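Local coordinates for purine nucleoside phosphorylase (Caulobacter vibrioides, PDB 1XFJ), which probably phosphorolyses purine nucleosides such as inosine and 5'-methylthioadenosine and deaminates adenosine, at residues G34-D37 with S38-G42; V141-S144 with A145-R148; E177-H180 with R181-D185; A57-A60 with R61-G65; S238-R241 with A242-N246. All blocks are in the same frame, centred on the assembly; numbering follows the deposited sequence.

Contact 1 (G34-D37 with S38-G42); sequences GIYD and SLNVG
Tyr36 and Asn40, four residues apart around a bend of the loop between strand 20-25 and helix 49-62, make the side-chain contact here. It is a van der Waals contact: Asn40 ND2 comes within 3.6 Å of Tyr36 CD1, approaching the ring obliquely, while the two CB atoms lie 4.0 Å apart. The side chains run alongside each other in the same direction, with ring and amide planes only 16° apart. Within 34-37, Ile35 CG1 sits 3.6 Å above the centre of one face of the Tyr36 ring, which limits the ring's freedom to turn.

The hydrogen bonds lie within the segments rather than across them. Asp37 N donates to Gly34 O (2.9 Å), closing the short 3-10 turn. Asn40 N reaches Ser38 O at 3.1 Å, making Leu39 the centre of an inverse gamma turn. With CG anti to the backbone N (chi1 170°), Asn40 presents OD1 to Gly42 N at 3.0 Å, an Asx turn whose bond is straight at the hydrogen (160°) although the donor stands above the carbonyl plane.

Polar ends are satisfied mainly from outside. Asn40 OD1 also accepts from Arg252 N, ND2 donates to Asp47 and Ser45, and Tyr36 OH pairs with Asp249. Asp37 OD1 binds a glycerol, probably from the crystallisation liquor.

Chemically, the buried amide of Asn40 is gripped at both ends, which fixes its rotation and the course of the loop, whereas the Tyr36 side chain contributes to the contact through carbon alone and spends its hydroxyl elsewhere.

Contact 2 (V141-S144 with A145-R148); sequences VVQS and AVDR
Ala145 is set into the closely packed side of helix 141-151, one turn beyond Val141. Its N-H bonds to Val141 O at 3.0 Å, and its methyl, CB, rests 3.5 Å from that same oxygen. Val146 repeats the pattern on the neighbouring track: its N donates to Val142 O with an angle of 163° at the hydrogen, and CG2, anti to its own carbonyl carbon, lies back over the earlier turn at 3.4 Å from Val142 O. Val141, Val142, Ala145 and Val146 are all buried. Beyond the helix, Val142 meets Arg213 and Leu214 of helix 206-216, and Val146 meets Ile159 and Val219.

The opposite character appears at Gln143 and Asp147. The backbone is as regular here, Asp147 N reaching Gln143 O at 2.8 Å, but the side chains reach toward solvent and a crystal neighbour. Asp147 has CG anti to its carbonyl carbon (chi1 -72°), which folds the carboxylate back beside the preceding turn, with CG 3.1 Å from Gln143 O. The Gln143 chain bends at chi2 and crosses the carboxylate at an angle, the two planes 29° apart.

Between these sides, Arg148 N bonds to Ser144 O at 2.9 Å. Ser144 OG pairs with Thr79 O, beside strand 81-83, while Arg148 touches Val83 and forms a salt bridge with Glu151 at the end of the same helix.

The chemistry therefore divides by face: valine and alanine carbon seals the helix against the protein, the polar groups of Ser144 and Arg148 work at the flank, and acid and amide occupy the outer side.

Contact 3 (E177-H180 with R181-D185); sequences EFLH and RFEAD
The Phe178 ring has Phe182 CE1 over one face, 3.5 Å from Phe178 CZ. The two rings lie side by side with planes 23° apart, but they are slid so far, with centroids separated by 4.9 Å, that they barely overlap. At the edge of the Phe182 ring, in its plane, stands Phe178 O, 3.5 Å from Phe182 CD1; the same oxygen accepts the Phe182 N-H. The Arg181 guanidinium has Glu177 O above the centre of one face, and its plane is nearly perpendicular (89°) to the Phe178 ring. Glu183 OE1 lies in plane at the edge of the His180 ring, 3.8 Å from His180 CD2.

Further along, the Glu183 chain is extended beyond CG and lays its carboxylate carbon against Leu179 CD1 at 3.6 Å. Backbone i to i+4 bonds run throughout, including Ala184 N to His180 O at 2.9 Å.

Trp134 and Phe204 meet Phe178 edge-to-face, and Phe209 does the same to Phe182, so the pair belongs to a larger aromatic cluster under helix 176-185.

The chemistry implies a two-faced helix: dispersion between rings holds its inner side, while on the outer side the charged groups form no ion pair with one another within the contact.

Contact 4 (A57-A60 with R61-G65); sequences ARIA and RWFGG
Residues Ala57 to Trp62 keep helical backbone angles, and Arg61 N donates to Ala57 O at 2.8 Å in regular i to i+4 fashion. Trp62 N likewise reaches Arg58 O, with a weak second bond to Ile59 O. The chain then turns: Gly64 has positive phi (91°), and Gly65 N bonds back to Ala60 O at 2.9 Å while Gly64 N takes Arg61 O. Together these bonds make a Schellman motif, which closes helix 49-62. A glycine suits this position because a CB would be jammed against the preceding carbonyl oxygen. A water donates to Ala57 O at 2.6 Å and, weakly, to Gly65 O, linking the last turns to the exit.

Among the side chains, Ile59 and Phe63 run side by side in the same direction. Ile59 CG2, anti to the backbone N, meets the edge of the Phe63 ring in its plane, 3.8 Å from CE2. Over one face of that ring stands Trp62 CE3, 3.6 Å above its centre, so the adjacent aromatics meet edge on face. Phe63 CD2 also approaches Ile59 O to 3.2 Å. Toward the sheet, Ile59 and Phe63 pack on strand 253-259, and Trp62 meets Phe25 edge-to-face and Lys21 in a cation-pi contact, both on strand 20-25. Arg58 points elsewhere, to a salt bridge with Glu54 and a hydrogen bond with Gly29 O.

Contact 5 (S238-R241 with A242-N246); sequences SNRR and AFLNN
Ala242 N donates to Ser238 O at 2.9 Å, the first of four backbone bonds across this short helix. Phe243 N to Asn239 O and Leu244 N to Arg240 O follow; the last, Asn245 N to Arg241 O at 3.0 Å, is more bent (132° at the hydrogen).

Side-chain hydrogen bonding is concentrated at the start. Ser238 OG accepts from Arg241 N at 3.2 Å, nearly straight at 164°, and also pairs with Asp113, whose other carboxylate oxygen takes Arg240 N. The helix start is thus held by a serine and an aspartate together.

Van der Waals contact involves the arginines. Arg240, bent at chi2 and chi3, runs alongside Phe243, its CD 4.2 Å from Phe243 CD2, and its NH1 goes on to Glu173 O. The Arg241 guanidinium folds back over Ser238, whose CB lies 3.5 Å above one of its faces; Phe236 O, Thr229 O and Arg230 O receive its N-H groups. Leu244 CG rests 3.3 Å from Arg240 O.

At the far end, Asn246 has positive phi (66°) and its N bonds to Phe243 O at 3.2 Å. A serine N-cap at one end and a Schellman motif at the other delimit helix 239-244.

How the contacts relate
Contacts 2, 3, 4 and 5 are successive turns of helices, each with one side toward the protein, whereas contact 1 is a loop bend held by turns and a buried asparagine. Contacts 1 and 4 meet directly: Val41 CG1 packs on Ile59 CD1 at 3.4 Å, joining the loop to helix 49-62. The others do not touch, though contact 5 comes within about 7 Å of both contacts 1 and 3 at the nearest atoms. Apolar packing differs in kind, aliphatic in contact 2 and largely aromatic in contacts 3 and 4. Contacts 4 and 5 share a Schellman ending. All five are partly buried; the centre of contact 2 is nearest the chain centre (about 14 Å), that of contact 3 farthest (about 23 Å).

Contact 1 (G34-D37 with S38-G42)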
loop_
_atom_site.group_PDB
_atom_site.type_symbol
_atom_site.label_atom_id
_atom_site.label_comp_id
_atom_site.label_asym_id
_atom_site.label_seq_id
_atom_site.Cartn_x
_atom_site.Cartn_y
_atom_site.Cartn_z
ATOM N N GLY A 34 -9.745 21.020 -2.204
ATOM C CA GLY A 34 -10.829 20.322 -2.869
ATOM C C GLY A 34 -10.893 18.831 -2.611
ATOM O O GLY A 34 -10.799 18.376 -1.470
ATOM N N ILE A 35 -11.065 18.064 -3.682
ATOM C CA ILE A 35 -11.147 16.616 -3.562
ATOM C C ILE A 35 -9.846 16.022 -3.034
ATOM O O ILE A 35 -9.828 14.902 -2.525
ATOM C CB ILE A 35 -11.476 15.957 -4.922
ATOM C CG1 ILE A 35 -10.389 16.290 -5.944
ATOM C CG2 ILE A 35 -12.831 16.439 -5.417
ATOM C CD1 ILE A 35 -10.516 15.513 -7.242
ATOM N N TYR A 36 -8.759 16.779 -3.145
ATOM C CA TYR A 36 -7.452 16.311 -2.691
ATOM C C TYR A 36 -7.181 16.730 -1.249
ATOM O O TYR A 36 -6.116 16.431 -0.697
ATOM C CB TYR A 36 -6.355 16.892 -3.588
ATOM C CG TYR A 36 -6.585 16.654 -5.063
ATOM C CD1 TYR A 36 -6.485 15.377 -5.605
ATOM C CD2 TYR A 36 -6.921 17.707 -5.913
ATOM C CE1 TYR A 36 -6.717 15.150 -6.962
ATOM C CE2 TYR A 36 -7.154 17.497 -7.265
ATOM C CZ TYR A 36 -7.053 16.217 -7.785
ATOM O OH TYR A 36 -7.299 16.016 -9.124
ATOM N N ASP A 37 -8.160 17.399 -0.647
ATOM C CA ASP A 37 -8.062 17.929 0.713
ATOM C C ASP A 37 -6.939 17.410 1.604
ATOM O O ASP A 37 -7.021 16.342 2.203
ATOM C CB ASP A 37 -9.415 17.803 1.426
ATOM C CG ASP A 37 -9.386 18.351 2.851
ATOM O OD1 ASP A 37 -8.571 19.253 3.144
ATOM O OD2 ASP A 37 -10.194 17.883 3.681
ATOM N N SER A 38 -5.827 18.169 1.633
ATOM C CA SER A 38 -4.683 18.018 2.523
ATOM C C SER A 38 -3.625 17.103 1.916
ATOM O O SER A 38 -2.811 17.482 1.071
ATOM C CB SER A 38 -5.130 17.484 3.884
ATOM O OG SER A 38 -4.436 18.125 4.939
ATOM N N LEU A 39 -3.454 15.881 2.508
ATOM C CA LEU A 39 -2.313 15.016 2.193
ATOM C C LEU A 39 -2.284 14.099 0.976
ATOM O O LEU A 39 -2.128 12.882 1.106
ATOM C CB LEU A 39 -1.961 14.205 3.441
ATOM C CG LEU A 39 -0.482 13.856 3.623
ATOM C CD1 LEU A 39 0.334 15.132 3.797
ATOM C CD2 LEU A 39 -0.327 12.961 4.844
ATOM N N ASN A 40 -2.368 14.694 -0.206
ATOM C CA ASN A 40 -2.327 13.940 -1.453
ATOM C C ASN A 40 -0.890 13.817 -1.959
ATOM O O ASN A 40 -0.225 14.824 -2.211
ATOM C CB ASN A 40 -3.196 14.639 -2.502
ATOM C CG ASN A 40 -3.020 14.054 -3.885
ATOM O OD1 ASN A 40 -2.899 12.838 -4.047
ATOM N ND2 ASN A 40 -3.021 14.918 -4.898
ATOM N N VAL A 41 -0.416 12.583 -2.119
ATOM C CA VAL A 41 0.952 12.352 -2.579
ATOM C C VAL A 41 1.039 11.893 -4.036
ATOM O O VAL A 41 2.125 11.575 -4.529
ATOM C CB VAL A 41 1.670 11.300 -1.693
ATOM C CG1 VAL A 41 1.742 11.789 -0.253
ATOM C CG2 VAL A 41 0.944 9.964 -1.771
ATOM N N GLY A 42 -0.099 11.881 -4.726
ATOM C CA GLY A 42 -0.133 11.446 -6.114
ATOM C C GLY A 42 0.486 12.364 -7.155
ATOM O O GLY A 42 -0.138 13.330 -7.601
#

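Contact 2 (V141-S144 with A145-R148)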
loop_
_atom_site.group_PDB
_atom_site.type_symbol
_atom_site.label_atom_id
_atom_site.label_comp_id
_atom_site.label_asym_id
_atom_site.label_seq_id
_atom_site.Cartn_x
_atom_site.Cartn_y
_atom_site.Cartn_z
ATOM N N VAL A 141 2.320 -9.851 -6.577
ATOM C CA VAL A 141 3.184 -8.770 -6.114
ATOM C C VAL A 141 3.717 -9.026 -4.704
ATOM O O VAL A 141 4.831 -8.618 -4.377
ATOM C CB VAL A 141 2.467 -7.395 -6.136
ATOM C CG1 VAL A 141 1.362 -7.342 -5.092
ATOM C CG2 VAL A 141 3.486 -6.284 -5.906
ATOM N N VAL A 142 2.931 -9.699 -3.867
ATOM C CA VAL A 142 3.383 -9.988 -2.507
ATOM C C VAL A 142 4.568 -10.953 -2.534
ATOM O O VAL A 142 5.600 -10.694 -1.919
ATOM C CB VAL A 142 2.256 -10.595 -1.640
ATOM C CG1 VAL A 142 2.802 -10.967 -0.260
ATOM C CG2 VAL A 142 1.120 -9.595 -1.491
ATOM N N GLN A 143 4.424 -12.060 -3.257
ATOM C CA GLN A 143 5.507 -13.032 -3.347
ATOM C C GLN A 143 6.730 -12.374 -3.986
ATOM O O GLN A 143 7.865 -12.666 -3.610
ATOM C CB GLN A 143 5.070 -14.241 -4.181
ATOM C CG GLN A 143 6.116 -15.353 -4.301
ATOM C CD GLN A 143 6.428 -16.037 -2.974
ATOM O OE1 GLN A 143 7.466 -15.781 -2.351
ATOM N NE2 GLN A 143 5.526 -16.907 -2.533
ATOM N N SER A 144 6.496 -11.482 -4.944
ATOM C CA SER A 144 7.595 -10.799 -5.622
ATOM C C SER A 144 8.397 -9.927 -4.661
ATOM O O SER A 144 9.633 -9.934 -4.680
ATOM C CB SER A 144 7.068 -9.935 -6.766
ATOM O OG SER A 144 8.134 -9.226 -7.379
ATOM N N ALA A 145 7.687 -9.178 -3.821
ATOM C CA ALA A 145 8.332 -8.305 -2.850
ATOM C C ALA A 145 9.141 -9.146 -1.867
ATOM O O ALA A 145 10.260 -8.784 -1.501
ATOM C CB ALA A 145 7.288 -7.482 -2.109
ATOM N N VAL A 146 8.569 -10.270 -1.444
ATOM C CA VAL A 146 9.256 -11.161 -0.516
ATOM C C VAL A 146 10.502 -11.729 -1.194
ATOM O O VAL A 146 11.578 -11.759 -0.599
ATOM C CB VAL A 146 8.331 -12.320 -0.059
ATOM C CG1 VAL A 146 9.134 -13.372 0.685
ATOM C CG2 VAL A 146 7.229 -11.777 0.852
ATOM N N ASP A 147 10.362 -12.170 -2.442
ATOM C CA ASP A 147 11.504 -12.719 -3.170
ATOM C C ASP A 147 12.621 -11.685 -3.322
ATOM O O ASP A 147 13.801 -12.014 -3.205
ATOM C CB ASP A 147 11.083 -13.209 -4.559
ATOM C CG ASP A 147 10.243 -14.479 -4.514
ATOM O OD1 ASP A 147 10.095 -15.085 -3.426
ATOM O OD2 ASP A 147 9.734 -14.873 -5.587
ATOM N N ARG A 148 12.251 -10.433 -3.582
ATOM C CA ARG A 148 13.246 -9.378 -3.746
ATOM C C ARG A 148 13.961 -9.137 -2.415
ATOM O O ARG A 148 15.170 -8.900 -2.382
ATOM C CB ARG A 148 12.580 -8.084 -4.231
ATOM C CG ARG A 148 13.507 -7.170 -5.027
ATOM C CD ARG A 148 13.674 -7.673 -6.459
ATOM N NE ARG A 148 14.487 -6.782 -7.283
ATOM C CZ ARG A 148 15.814 -6.829 -7.356
ATOM N NH1 ARG A 148 16.490 -7.727 -6.653
ATOM N NH2 ARG A 148 16.468 -5.975 -8.129
#

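Contact 3 (E177-H180 with R181-D185)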
loop_
_atom_site.group_PDB
_atom_site.type_symbol
_atom_site.label_atom_id
_atom_site.label_comp_id
_atom_site.label_asym_id
_atom_site.label_seq_id
_atom_site.Cartn_x
_atom_site.Cartn_y
_atom_site.Cartn_z
ATOM N N GLU A 177 -17.377 -11.397 -13.678
ATOM C CA GLU A 177 -16.169 -11.632 -14.459
ATOM C C GLU A 177 -14.977 -11.563 -13.508
ATOM O O GLU A 177 -13.985 -12.272 -13.679
ATOM C CB GLU A 177 -16.023 -10.579 -15.562
ATOM C CG GLU A 177 -15.821 -9.154 -15.060
ATOM C CD GLU A 177 -16.976 -8.657 -14.207
ATOM O OE1 GLU A 177 -18.130 -8.679 -14.689
ATOM O OE2 GLU A 177 -16.728 -8.243 -13.054
ATOM N N PHE A 178 -15.099 -10.700 -12.501
ATOM C CA PHE A 178 -14.070 -10.506 -11.480
ATOM C C PHE A 178 -14.005 -11.774 -10.634
ATOM O O PHE A 178 -12.933 -12.339 -10.414
ATOM C CB PHE A 178 -14.446 -9.313 -10.596
ATOM C CG PHE A 178 -13.385 -8.920 -9.604
ATOM C CD1 PHE A 178 -12.522 -7.861 -9.870
ATOM C CD2 PHE A 178 -13.274 -9.583 -8.385
ATOM C CE1 PHE A 178 -11.565 -7.464 -8.934
ATOM C CE2 PHE A 178 -12.324 -9.197 -7.443
ATOM C CZ PHE A 178 -11.467 -8.133 -7.719
ATOM N N LEU A 179 -15.168 -12.211 -10.164
ATOM C CA LEU A 179 -15.275 -13.423 -9.354
ATOM C C LEU A 179 -14.667 -14.619 -10.072
ATOM O O LEU A 179 -13.824 -15.338 -9.530
ATOM C CB LEU A 179 -16.747 -13.729 -9.063
ATOM C CG LEU A 179 -16.986 -15.150 -8.541
ATOM C CD1 LEU A 179 -16.406 -15.273 -7.141
ATOM C CD2 LEU A 179 -18.471 -15.465 -8.544
ATOM N N HIS A 180 -15.108 -14.830 -11.304
ATOM C CA HIS A 180 -14.634 -15.953 -12.093
ATOM C C HIS A 180 -13.141 -15.885 -12.388
ATOM O O HIS A 180 -12.470 -16.916 -12.427
ATOM C CB HIS A 180 -15.457 -16.046 -13.376
ATOM C CG HIS A 180 -16.909 -16.322 -13.128
ATOM N ND1 HIS A 180 -17.896 -16.006 -14.037
ATOM C CD2 HIS A 180 -17.541 -16.872 -12.064
ATOM C CE1 HIS A 180 -19.073 -16.344 -13.542
ATOM N NE2 HIS A 180 -18.887 -16.873 -12.346
ATOM N N ARG A 181 -12.613 -14.680 -12.578
ATOM C CA ARG A 181 -11.186 -14.531 -12.849
ATOM C C ARG A 181 -10.391 -15.076 -11.666
ATOM O O ARG A 181 -9.436 -15.832 -11.842
ATOM C CB ARG A 181 -10.826 -13.059 -13.072
ATOM C CG ARG A 181 -9.354 -12.839 -13.401
ATOM C CD ARG A 181 -9.012 -11.363 -13.553
ATOM N NE ARG A 181 -9.750 -10.731 -14.644
ATOM C CZ ARG A 181 -10.690 -9.806 -14.475
ATOM N NH1 ARG A 181 -11.015 -9.396 -13.254
ATOM N NH2 ARG A 181 -11.307 -9.288 -15.529
ATOM N N PHE A 182 -10.786 -14.688 -10.457
ATOM C CA PHE A 182 -10.099 -15.156 -9.256
ATOM C C PHE A 182 -10.285 -16.649 -9.019
ATOM O O PHE A 182 -9.333 -17.352 -8.683
ATOM C CB PHE A 182 -10.576 -14.387 -8.021
ATOM C CG PHE A 182 -9.819 -13.115 -7.775
ATOM C CD1 PHE A 182 -10.035 -11.995 -8.570
ATOM C CD2 PHE A 182 -8.847 -13.058 -6.782
ATOM C CE1 PHE A 182 -9.288 -10.832 -8.389
ATOM C CE2 PHE A 182 -8.092 -11.898 -6.590
ATOM C CZ PHE A 182 -8.313 -10.785 -7.397
ATOM N N GLU A 183 -11.510 -17.135 -9.183
ATOM C CA GLU A 183 -11.775 -18.551 -8.964
ATOM C C GLU A 183 -10.995 -19.429 -9.931
ATOM O O GLU A 183 -10.536 -20.514 -9.569
ATOM C CB GLU A 183 -13.269 -18.847 -9.097
ATOM C CG GLU A 183 -14.126 -18.176 -8.034
ATOM C CD GLU A 183 -15.553 -18.688 -8.026
ATOM O OE1 GLU A 183 -16.135 -18.843 -9.119
ATOM O OE2 GLU A 183 -16.095 -18.925 -6.926
ATOM N N ALA A 184 -10.840 -18.951 -11.160
ATOM C CA ALA A 184 -10.124 -19.696 -12.184
ATOM C C ALA A 184 -8.607 -19.574 -12.074
ATOM O O ALA A 184 -7.892 -20.574 -12.151
ATOM C CB ALA A 184 -10.582 -19.235 -13.569
ATOM N N ASP A 185 -8.117 -18.352 -11.890
ATOM C CA ASP A 185 -6.677 -18.112 -11.809
ATOM C C ASP A 185 -6.018 -18.400 -10.468
ATOM O O ASP A 185 -4.828 -18.712 -10.419
ATOM C CB ASP A 185 -6.362 -16.672 -12.218
ATOM C CG ASP A 185 -6.745 -16.379 -13.652
ATOM O OD1 ASP A 185 -7.129 -17.325 -14.370
ATOM O OD2 ASP A 185 -6.657 -15.204 -14.063
#

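Contact 4 (A57-A60 with R61-G65)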
loop_
_atom_site.group_PDB
_atom_site.type_symbol
_atom_site.label_atom_id
_atom_site.label_comp_id
_atom_site.label_asym_id
_atom_site.label_seq_id
_atom_site.Cartn_x
_atom_site.Cartn_y
_atom_site.Cartn_z
ATOM N N ALA A 57 6.947 16.120 1.089
ATOM C CA ALA A 57 7.995 16.633 1.965
ATOM C C ALA A 57 7.587 16.495 3.429
ATOM O O ALA A 57 8.410 16.171 4.288
ATOM C CB ALA A 57 8.284 18.088 1.632
ATOM N N ARG A 58 6.313 16.739 3.716
ATOM C CA ARG A 58 5.826 16.627 5.085
ATOM C C ARG A 58 5.979 15.203 5.588
ATOM O O ARG A 58 6.380 14.974 6.734
ATOM C CB ARG A 58 4.362 17.051 5.162
ATOM C CG ARG A 58 4.172 18.508 4.808
ATOM C CD ARG A 58 2.781 19.021 5.112
ATOM N NE ARG A 58 2.786 20.478 5.013
ATOM C CZ ARG A 58 1.889 21.284 5.570
ATOM N NH1 ARG A 58 0.882 20.789 6.276
ATOM N NH2 ARG A 58 2.022 22.594 5.439
ATOM N N ILE A 59 5.656 14.247 4.727
ATOM C CA ILE A 59 5.764 12.841 5.085
ATOM C C ILE A 59 7.228 12.471 5.285
ATOM O O ILE A 59 7.575 11.779 6.243
ATOM C CB ILE A 59 5.125 11.951 3.999
ATOM C CG1 ILE A 59 3.603 12.102 4.053
ATOM C CG2 ILE A 59 5.529 10.494 4.199
ATOM C CD1 ILE A 59 2.865 11.368 2.952
ATOM N N ALA A 60 8.086 12.939 4.384
ATOM C CA ALA A 60 9.512 12.660 4.487
ATOM C C ALA A 60 10.039 13.217 5.808
ATOM O O ALA A 60 10.854 12.584 6.476
ATOM C CB ALA A 60 10.258 13.292 3.314
ATOM N N ARG A 61 9.561 14.399 6.186
ATOM C CA ARG A 61 9.994 15.025 7.433
ATOM C C ARG A 61 9.521 14.245 8.661
ATOM O O ARG A 61 10.197 14.228 9.694
ATOM C CB ARG A 61 9.484 16.467 7.509
ATOM C CG ARG A 61 10.080 17.258 8.658
ATOM C CD ARG A 61 11.577 17.440 8.466
ATOM N NE ARG A 61 12.214 18.076 9.617
ATOM C CZ ARG A 61 12.326 17.513 10.816
ATOM N NH1 ARG A 61 11.844 16.294 11.027
ATOM N NH2 ARG A 61 12.919 18.169 11.806
ATOM N N TRP A 62 8.359 13.608 8.552
ATOM C CA TRP A 62 7.819 12.814 9.654
ATOM C C TRP A 62 8.805 11.686 9.956
ATOM O O TRP A 62 9.003 11.306 11.112
ATOM C CB TRP A 62 6.466 12.210 9.266
ATOM C CG TRP A 62 5.819 11.398 10.358
ATOM C CD1 TRP A 62 5.025 11.864 11.368
ATOM C CD2 TRP A 62 5.914 9.981 10.546
ATOM N NE1 TRP A 62 4.617 10.825 12.171
ATOM C CE2 TRP A 62 5.149 9.657 11.690
ATOM C CE3 TRP A 62 6.573 8.953 9.861
ATOM C CZ2 TRP A 62 5.024 8.348 12.163
ATOM C CZ3 TRP A 62 6.450 7.647 10.334
ATOM C CH2 TRP A 62 5.679 7.359 11.476
ATOM N N PHE A 63 9.422 11.167 8.897
ATOM C CA PHE A 63 10.389 10.079 9.002
ATOM C C PHE A 63 11.766 10.555 9.438
ATOM O O PHE A 63 12.643 9.739 9.730
ATOM C CB PHE A 63 10.512 9.358 7.657
ATOM C CG PHE A 63 9.404 8.385 7.386
ATOM C CD1 PHE A 63 9.368 7.156 8.040
ATOM C CD2 PHE A 63 8.395 8.693 6.482
ATOM C CE1 PHE A 63 8.342 6.248 7.796
ATOM C CE2 PHE A 63 7.361 7.790 6.229
ATOM C CZ PHE A 63 7.335 6.564 6.888
ATOM N N GLY A 64 11.954 11.871 9.467
ATOM C CA GLY A 64 13.231 12.433 9.867
ATOM C C GLY A 64 14.163 12.650 8.690
ATOM O O GLY A 64 15.356 12.894 8.868
ATOM N N GLY A 65 13.621 12.566 7.481
ATOM C CA GLY A 65 14.441 12.755 6.300
ATOM C C GLY A 65 13.958 13.884 5.415
ATOM O O GLY A 65 13.226 14.768 5.860
HETATM O O HOH W 1 10.990 16.644 4.130
#

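Contact 5 (S238-R241 with A242-N246)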
loop_
_atom_site.group_PDB
_atom_site.type_symbol
_atom_site.label_atom_id
_atom_site.label_comp_id
_atom_site.label_asym_id
_atom_site.label_seq_id
_atom_site.Cartn_x
_atom_site.Cartn_y
_atom_site.Cartn_z
ATOM N N SER A 238 -10.586 7.657 -1.478
ATOM C CA SER A 238 -11.128 6.398 -1.990
ATOM C C SER A 238 -11.527 6.489 -3.458
ATOM O O SER A 238 -12.390 7.290 -3.826
ATOM C CB SER A 238 -12.345 5.975 -1.165
ATOM O OG SER A 238 -12.982 4.846 -1.742
ATOM N N ASN A 239 -10.897 5.667 -4.292
ATOM C CA ASN A 239 -11.201 5.643 -5.718
ATOM C C ASN A 239 -12.660 5.246 -5.943
ATOM O O ASN A 239 -13.347 5.809 -6.804
ATOM C CB ASN A 239 -10.262 4.660 -6.431
ATOM C CG ASN A 239 -10.670 4.392 -7.872
ATOM O OD1 ASN A 239 -10.830 5.313 -8.673
ATOM N ND2 ASN A 239 -10.834 3.120 -8.207
ATOM N N ARG A 240 -13.146 4.286 -5.162
ATOM C CA ARG A 240 -14.529 3.846 -5.319
ATOM C C ARG A 240 -15.495 4.961 -4.944
ATOM O O ARG A 240 -16.494 5.182 -5.626
ATOM C CB ARG A 240 -14.799 2.594 -4.475
ATOM C CG ARG A 240 -16.219 2.037 -4.602
ATOM C CD ARG A 240 -16.658 1.898 -6.062
ATOM N NE ARG A 240 -15.782 1.037 -6.858
ATOM C CZ ARG A 240 -15.788 -0.292 -6.823
ATOM N NH1 ARG A 240 -16.629 -0.942 -6.028
ATOM N NH2 ARG A 240 -14.953 -0.978 -7.594
ATOM N N ARG A 241 -15.201 5.676 -3.866
ATOM C CA ARG A 241 -16.077 6.765 -3.463
ATOM C C ARG A 241 -16.039 7.853 -4.535
ATOM O O ARG A 241 -17.058 8.472 -4.844
ATOM C CB ARG A 241 -15.641 7.327 -2.108
ATOM C CG ARG A 241 -16.714 8.139 -1.411
ATOM C CD ARG A 241 -16.349 8.373 0.049
ATOM N NE ARG A 241 -15.107 9.127 0.159
ATOM C CZ ARG A 241 -14.033 8.718 0.827
ATOM N NH1 ARG A 241 -14.038 7.552 1.460
ATOM N NH2 ARG A 241 -12.947 9.478 0.850
ATOM N N ALA A 242 -14.860 8.073 -5.110
ATOM C CA ALA A 242 -14.696 9.072 -6.160
ATOM C C ALA A 242 -15.541 8.684 -7.366
ATOM O O ALA A 242 -16.152 9.536 -8.011
ATOM C CB ALA A 242 -13.230 9.177 -6.561
ATOM N N PHE A 243 -15.570 7.389 -7.664
ATOM C CA PHE A 243 -16.340 6.876 -8.789
ATOM C C PHE A 243 -17.823 7.164 -8.597
ATOM O O PHE A 243 -18.494 7.663 -9.501
ATOM C CB PHE A 243 -16.131 5.366 -8.921
ATOM C CG PHE A 243 -17.039 4.716 -9.925
ATOM C CD1 PHE A 243 -16.910 4.993 -11.281
ATOM C CD2 PHE A 243 -18.042 3.846 -9.510
ATOM C CE1 PHE A 243 -17.769 4.412 -12.215
ATOM C CE2 PHE A 243 -18.908 3.260 -10.435
ATOM C CZ PHE A 243 -18.771 3.544 -11.789
ATOM N N LEU A 244 -18.323 6.847 -7.407
ATOM C CA LEU A 244 -19.730 7.048 -7.078
ATOM C C LEU A 244 -20.141 8.513 -6.986
ATOM O O LEU A 244 -21.320 8.838 -7.131
ATOM C CB LEU A 244 -20.056 6.343 -5.761
ATOM C CG LEU A 244 -19.790 4.836 -5.757
ATOM C CD1 LEU A 244 -20.079 4.266 -4.377
ATOM C CD2 LEU A 244 -20.658 4.161 -6.811
ATOM N N ASN A 245 -19.177 9.394 -6.740
ATOM C CA ASN A 245 -19.466 10.822 -6.628
ATOM C C ASN A 245 -19.184 11.561 -7.931
ATOM O O ASN A 245 -19.364 12.775 -8.025
ATOM C CB ASN A 245 -18.646 11.444 -5.494
ATOM C CG ASN A 245 -19.111 10.989 -4.123
ATOM O OD1 ASN A 245 -19.141 9.794 -3.827
ATOM N ND2 ASN A 245 -19.476 11.945 -3.275
ATOM N N ASN A 246 -18.739 10.817 -8.934
ATOM C CA ASN A 246 -18.434 11.382 -10.239
ATOM C C ASN A 246 -17.251 12.341 -10.236
ATOM O O ASN A 246 -17.230 13.307 -11.000
ATOM C CB ASN A 246 -19.663 12.091 -10.819
ATOM C CG ASN A 246 -20.863 11.174 -10.936
ATOM O OD1 ASN A 246 -21.621 10.999 -9.981
ATOM N ND2 ASN A 246 -21.033 10.569 -12.106
#